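Local coordinates for ribose ABC transporter, substrate binding protein (Conexibacter woesei, PDB 4KQ9), which probably binds a sugar such as ribose in the periplasm as the substrate-binding component of an ABC transporter, at residues Lys119-Ile123 and Met220-Thr224; Val133-Thr139 and Ile163-Thr169. The protein carries 1 engineered substitution. One frame throughout, in Å; residues are numbered along the deposited sequence.

Contact 1 (Lys119-Ile123 and Met220-Thr224). Engineered in segment 220-224: Met220 (natural residue Val).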
loop_
_atom_site.group_PDB
_atom_site.type_symbol
_atom_site.label_atom_id
_atom_site.label_comp_id
_atom_site.label_asym_id
_atom_site.label_seq_id
_atom_site.Cartn_x
_atom_site.Cartn_y
_atom_site.Cartn_z
ATOM N N LYS A 119 13.386 0.247 0.533
ATOM C CA LYS A 119 13.663 1.222 1.582
ATOM C C LYS A 119 14.997 0.956 2.321
ATOM O O LYS A 119 15.792 1.884 2.524
ATOM C CB LYS A 119 12.472 1.279 2.561
ATOM C CG LYS A 119 11.269 2.004 1.929
ATOM C CD LYS A 119 9.975 1.542 2.642
ATOM C CE LYS A 119 9.555 2.440 3.763
ATOM N NZ LYS A 119 8.330 2.085 4.570
ATOM N N ALA A 120 15.178 -0.276 2.695
ATOM C CA ALA A 120 16.379 -0.722 3.384
ATOM C C ALA A 120 17.621 -0.589 2.517
ATOM O O ALA A 120 18.670 -0.102 3.018
ATOM C CB ALA A 120 16.200 -2.091 3.927
ATOM N N THR A 121 17.500 -0.887 1.198
ATOM C CA THR A 121 18.593 -0.735 0.274
ATOM C C THR A 121 18.982 0.713 0.019
ATOM O O THR A 121 20.200 1.042 -0.091
ATOM C CB THR A 121 18.270 -1.455 -1.062
ATOM O OG1 THR A 121 17.933 -2.777 -0.756
ATOM C CG2 THR A 121 19.427 -1.437 -2.006
ATOM N N TYR A 122 17.980 1.603 -0.061
ATOM C CA TYR A 122 18.227 2.979 -0.196
ATOM C C TYR A 122 19.151 3.443 0.954
ATOM O O TYR A 122 20.110 4.224 0.722
ATOM C CB TYR A 122 16.918 3.793 -0.192
ATOM C CG TYR A 122 17.143 5.235 -0.413
ATOM C CD1 TYR A 122 17.277 5.725 -1.711
ATOM C CD2 TYR A 122 17.269 6.110 0.655
ATOM C CE1 TYR A 122 17.469 7.051 -1.933
ATOM C CE2 TYR A 122 17.495 7.451 0.454
ATOM C CZ TYR A 122 17.590 7.903 -0.866
ATOM O OH TYR A 122 17.837 9.189 -1.132
ATOM N N ILE A 123 18.797 3.032 2.158
ATOM C CA ILE A 123 19.503 3.472 3.375
ATOM C C ILE A 123 20.907 2.843 3.394
ATOM O O ILE A 123 21.889 3.549 3.550
ATOM C CB ILE A 123 18.762 3.029 4.642
ATOM C CG1 ILE A 123 17.531 3.944 4.861
ATOM C CG2 ILE A 123 19.662 3.131 5.871
ATOM C CD1 ILE A 123 16.516 3.326 5.804
HETATM N N MSE A 220 18.596 10.061 7.864
HETATM C CA MSE A 220 17.783 9.728 6.678
HETATM C C MSE A 220 16.453 9.115 7.103
HETATM O O MSE A 220 16.416 8.084 7.755
HETATM C CB MSE A 220 18.476 8.700 5.778
HETATM C CG MSE A 220 19.677 9.317 5.066
HETATM SE SE MSE A 220 20.250 7.895 3.790
HETATM C CE MSE A 220 20.918 6.733 5.113
ATOM N N VAL A 221 15.364 9.731 6.711
ATOM C CA VAL A 221 14.013 9.229 7.049
ATOM C C VAL A 221 13.325 8.689 5.791
ATOM O O VAL A 221 13.312 9.391 4.776
ATOM C CB VAL A 221 13.196 10.415 7.559
ATOM C CG1 VAL A 221 11.747 10.078 7.653
ATOM C CG2 VAL A 221 13.808 10.930 8.884
ATOM N N VAL A 222 12.774 7.467 5.864
ATOM C CA VAL A 222 12.122 6.791 4.757
ATOM C C VAL A 222 10.742 6.274 5.215
ATOM O O VAL A 222 10.558 5.791 6.368
ATOM C CB VAL A 222 12.980 5.642 4.154
ATOM C CG1 VAL A 222 14.460 6.057 3.842
ATOM C CG2 VAL A 222 12.995 4.472 5.089
ATOM N N GLY A 223 9.782 6.392 4.321
ATOM C CA GLY A 223 8.357 6.040 4.594
ATOM C C GLY A 223 7.715 5.417 3.356
ATOM O O GLY A 223 8.414 5.137 2.402
ATOM N N THR A 224 6.414 5.194 3.363
ATOM C CA THR A 224 5.661 4.652 2.285
ATOM C C THR A 224 4.312 5.401 2.227
ATOM O O THR A 224 3.732 5.678 3.228
ATOM C CB THR A 224 5.387 3.151 2.494
ATOM O OG1 THR A 224 6.609 2.437 2.510
ATOM C CG2 THR A 224 4.533 2.613 1.428
#
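Lys119, on the helix, reaches toward Gly223 and closes on Thr224. Its CB starts against the methyl CG2 of Val222, 4.1 Å away. CG carries the chain onward, and Lys119 CD comes within 3.5 Å of Thr224 OG1. A bend at chi3 (94°) then turns the tip toward Gly223 and Thr224, bringing Lys119 CE to 3.2 Å from Gly223 O. At the end, Lys119 NZ donates a hydrogen bond of 2.7 Å to Thr224 OG1, the lysine meeting the threonine side chain nearly perpendicular. The same ammonium also bonds to Tyr196 O and makes a cation-pi contact with Tyr195, so this buried charge has partners on the neighbouring strand 193-196 as well.

The geometry is that of a helix laid on a parallel alpha/beta sheet, as expected of a periplasmic binding protein lobe: the axes run nearly antiparallel, at 167°, and approach to 9.6 Å, a spacing filled by side chains. Ile123 supplies much of that filling. Ile123 CD1 meets both methyls of Val222, CG2 at 3.8 Å; Ile123 CG2 lies 3.9 Å from Met220 CE. Met220 is an engineered selenomethionine, valine in the natural sequence, and it and Ile123 run alongside each other with their ends reversed. Met220 SE approaches Tyr122 obliquely, 5.4 Å from the ring centroid and 60° off the normal, a Met-aromatic contact. Beside it, Tyr122 CD2 packs against Val222 CG1, and Leu241 of strand 241-244 touches both Tyr122 and Val222.

Contact 2 (Val133-Thr139 and Ile163-Thr169)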
loop_
_atom_site.group_PDB
_atom_site.type_symbol
_atom_site.label_atom_id
_atom_site.label_comp_id
_atom_site.label_asym_id
_atom_site.label_seq_id
_atom_site.Cartn_x
_atom_site.Cartn_y
_atom_site.Cartn_z
ATOM N N VAL A 133 20.669 2.182 12.184
ATOM C CA VAL A 133 19.271 2.466 11.776
ATOM C C VAL A 133 18.325 2.086 12.919
ATOM O O VAL A 133 18.613 1.170 13.702
ATOM C CB VAL A 133 18.908 1.699 10.507
ATOM C CG1 VAL A 133 18.923 0.202 10.763
ATOM C CG2 VAL A 133 17.494 2.064 10.015
ATOM N N ALA A 134 17.188 2.774 13.008
ATOM C CA ALA A 134 16.100 2.381 13.831
ATOM C C ALA A 134 14.851 2.234 12.983
ATOM O O ALA A 134 14.713 2.833 11.894
ATOM C CB ALA A 134 15.843 3.413 14.918
HETATM N N MSE A 135 13.956 1.412 13.500
HETATM C CA MSE A 135 12.723 1.076 12.787
HETATM C C MSE A 135 11.581 1.438 13.654
HETATM O O MSE A 135 11.510 1.000 14.823
HETATM C CB MSE A 135 12.755 -0.434 12.424
HETATM C CG MSE A 135 13.827 -0.705 11.396
HETATM SE SE MSE A 135 13.782 -2.662 10.923
HETATM C CE MSE A 135 11.937 -2.793 10.152
ATOM N N VAL A 136 10.683 2.229 13.096
ATOM C CA VAL A 136 9.420 2.593 13.730
ATOM C C VAL A 136 8.298 1.972 12.918
ATOM O O VAL A 136 7.828 2.530 11.884
ATOM C CB VAL A 136 9.264 4.124 13.877
ATOM C CG1 VAL A 136 7.860 4.543 14.417
ATOM C CG2 VAL A 136 10.374 4.714 14.775
ATOM N N ASN A 137 7.854 0.835 13.392
ATOM C CA ASN A 137 6.875 0.030 12.692
ATOM C C ASN A 137 5.533 0.489 13.132
ATOM O O ASN A 137 5.444 1.127 14.165
ATOM C CB ASN A 137 7.062 -1.458 12.962
ATOM C CG ASN A 137 8.400 -2.012 12.506
ATOM O OD1 ASN A 137 8.603 -2.340 11.310
ATOM N ND2 ASN A 137 9.310 -2.201 13.460
ATOM N N GLY A 138 4.484 0.271 12.318
ATOM C CA GLY A 138 3.102 0.617 12.694
ATOM C C GLY A 138 2.565 -0.562 13.564
ATOM O O GLY A 138 3.319 -1.129 14.378
ATOM N N THR A 139 1.288 -0.916 13.383
ATOM C CA THR A 139 0.584 -1.970 14.210
ATOM C C THR A 139 1.095 -3.385 14.108
ATOM O O THR A 139 1.235 -4.004 13.037
ATOM C CB THR A 139 -0.922 -1.953 13.847
ATOM O OG1 THR A 139 -1.393 -0.628 13.965
ATOM C CG2 THR A 139 -1.739 -2.834 14.791
ATOM N N ILE A 163 20.821 -2.490 13.652
ATOM C CA ILE A 163 19.508 -1.893 13.969
ATOM C C ILE A 163 19.484 -1.688 15.440
ATOM O O ILE A 163 19.535 -2.661 16.165
ATOM C CB ILE A 163 18.385 -2.866 13.638
ATOM C CG1 ILE A 163 18.470 -3.166 12.173
ATOM C CG2 ILE A 163 17.034 -2.322 14.096
ATOM C CD1 ILE A 163 17.590 -4.337 11.796
ATOM N N VAL A 164 19.410 -0.443 15.886
ATOM C CA VAL A 164 19.573 -0.115 17.304
ATOM C C VAL A 164 18.295 -0.040 18.076
ATOM O O VAL A 164 18.332 -0.103 19.283
ATOM C CB VAL A 164 20.343 1.191 17.544
ATOM C CG1 VAL A 164 21.806 0.984 17.179
ATOM C CG2 VAL A 164 19.782 2.353 16.750
ATOM N N ASP A 165 17.160 0.146 17.381
ATOM C CA ASP A 165 15.855 0.168 18.007
ATOM C C ASP A 165 14.897 -0.288 16.896
ATOM O O ASP A 165 15.060 0.036 15.738
ATOM C CB ASP A 165 15.505 1.588 18.503
ATOM C CG ASP A 165 15.450 1.730 20.048
ATOM O OD1 ASP A 165 15.182 0.739 20.827
ATOM O OD2 ASP A 165 15.691 2.871 20.515
ATOM N N ASP A 166 13.941 -1.103 17.270
ATOM C CA ASP A 166 13.067 -1.747 16.334
ATOM C C ASP A 166 11.805 -1.870 17.111
ATOM O O ASP A 166 11.662 -2.900 17.763
ATOM C CB ASP A 166 13.635 -3.151 15.979
ATOM C CG ASP A 166 12.764 -3.936 14.960
ATOM O OD1 ASP A 166 11.631 -3.491 14.645
ATOM O OD2 ASP A 166 13.237 -4.969 14.426
ATOM N N VAL A 167 10.919 -0.860 17.013
ATOM C CA VAL A 167 9.733 -0.691 17.802
ATOM C C VAL A 167 8.418 -0.691 16.993
ATOM O O VAL A 167 8.415 -0.440 15.785
ATOM C CB VAL A 167 9.740 0.595 18.617
ATOM C CG1 VAL A 167 10.978 0.673 19.538
ATOM C CG2 VAL A 167 9.628 1.814 17.730
ATOM N N TYR A 168 7.335 -1.094 17.662
ATOM C CA TYR A 168 5.992 -1.221 17.033
ATOM C C TYR A 168 5.231 -0.142 17.702
ATOM O O TYR A 168 5.609 0.249 18.775
ATOM C CB TYR A 168 5.400 -2.595 17.237
ATOM C CG TYR A 168 6.002 -3.606 16.370
ATOM C CD1 TYR A 168 7.176 -4.282 16.739
ATOM C CD2 TYR A 168 5.427 -3.910 15.169
ATOM C CE1 TYR A 168 7.741 -5.221 15.896
ATOM C CE2 TYR A 168 5.954 -4.864 14.355
ATOM C CZ TYR A 168 7.102 -5.531 14.727
ATOM O OH TYR A 168 7.635 -6.438 13.885
ATOM N N THR A 169 4.248 0.455 17.038
ATOM C CA THR A 169 3.509 1.598 17.547
ATOM C C THR A 169 1.997 1.225 17.481
ATOM O O THR A 169 1.657 0.178 16.926
ATOM C CB THR A 169 3.709 2.904 16.691
ATOM O OG1 THR A 169 3.542 2.615 15.295
ATOM C CG2 THR A 169 5.096 3.534 16.855
#
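Val133-Thr139 and Ile163-Thr169 pair as neighbouring parallel strands, joined through helix 143-159 in a beta-alpha-beta unit at one edge of the four-stranded sheet. The strand axes diverge by only 1° and lie 4.6 Å apart. Backbone bonds alternate in direction: Val164 N to Val133 O, Met135 N to Asp165 O, then Val167 N to Met135 O at 2.9 Å and a nearly straight 172°. On one face, Val133 CG1 lies beside Ile163 CG1 (3.7 Å).

Asn137 adds side-chain bonds to the backbone pairing. Val167 O accepts from both N and ND2 of Asn137, the latter from above the carbonyl plane at 3.1 Å, while ND2 also makes a weak bond to Asp166 OD1, whose carboxylate is salt-bridged to Arg153. The Tyr168 ring lies against this amide: Asn137 CB sits over its face, 4.1 Å from the centroid, in a CH-pi contact, and Tyr168 OH is hydrogen-bonded to Glu146 and Arg153. A leucine in place of Tyr168 would probably leave Asn137 without its flat aromatic cover and Glu146 without that hydroxyl partner. Farther on, Thr169 OG1, held between its backbone N and carbonyl carbon (chi1 48°), donates to a lone pair of Asn137 O at 2.7 Å.

In the fold
Following the chain from the N terminus, helix 112-126 first supplies Lys119-Ile123, and strand 132-136 comes next. Contact 2 closes a short loop, its nearest ends 24 positions apart, with helix 143-159 as the crossover to strand 162-167. The chain then passes through helix 174-187, strand 193-196 and helix 199-211 before strand 220-222 returns to helix 112-126, closing contact 1 with its nearest ends 97 positions apart. Contact 2 is thus nested within contact 1. Both reach the same four-stranded parallel sheet, contact 2 joining edge strand 162-167 to its neighbour and contact 1 packing a helix on the other edge strand. Their centres are about 13 Å apart, and they do not touch.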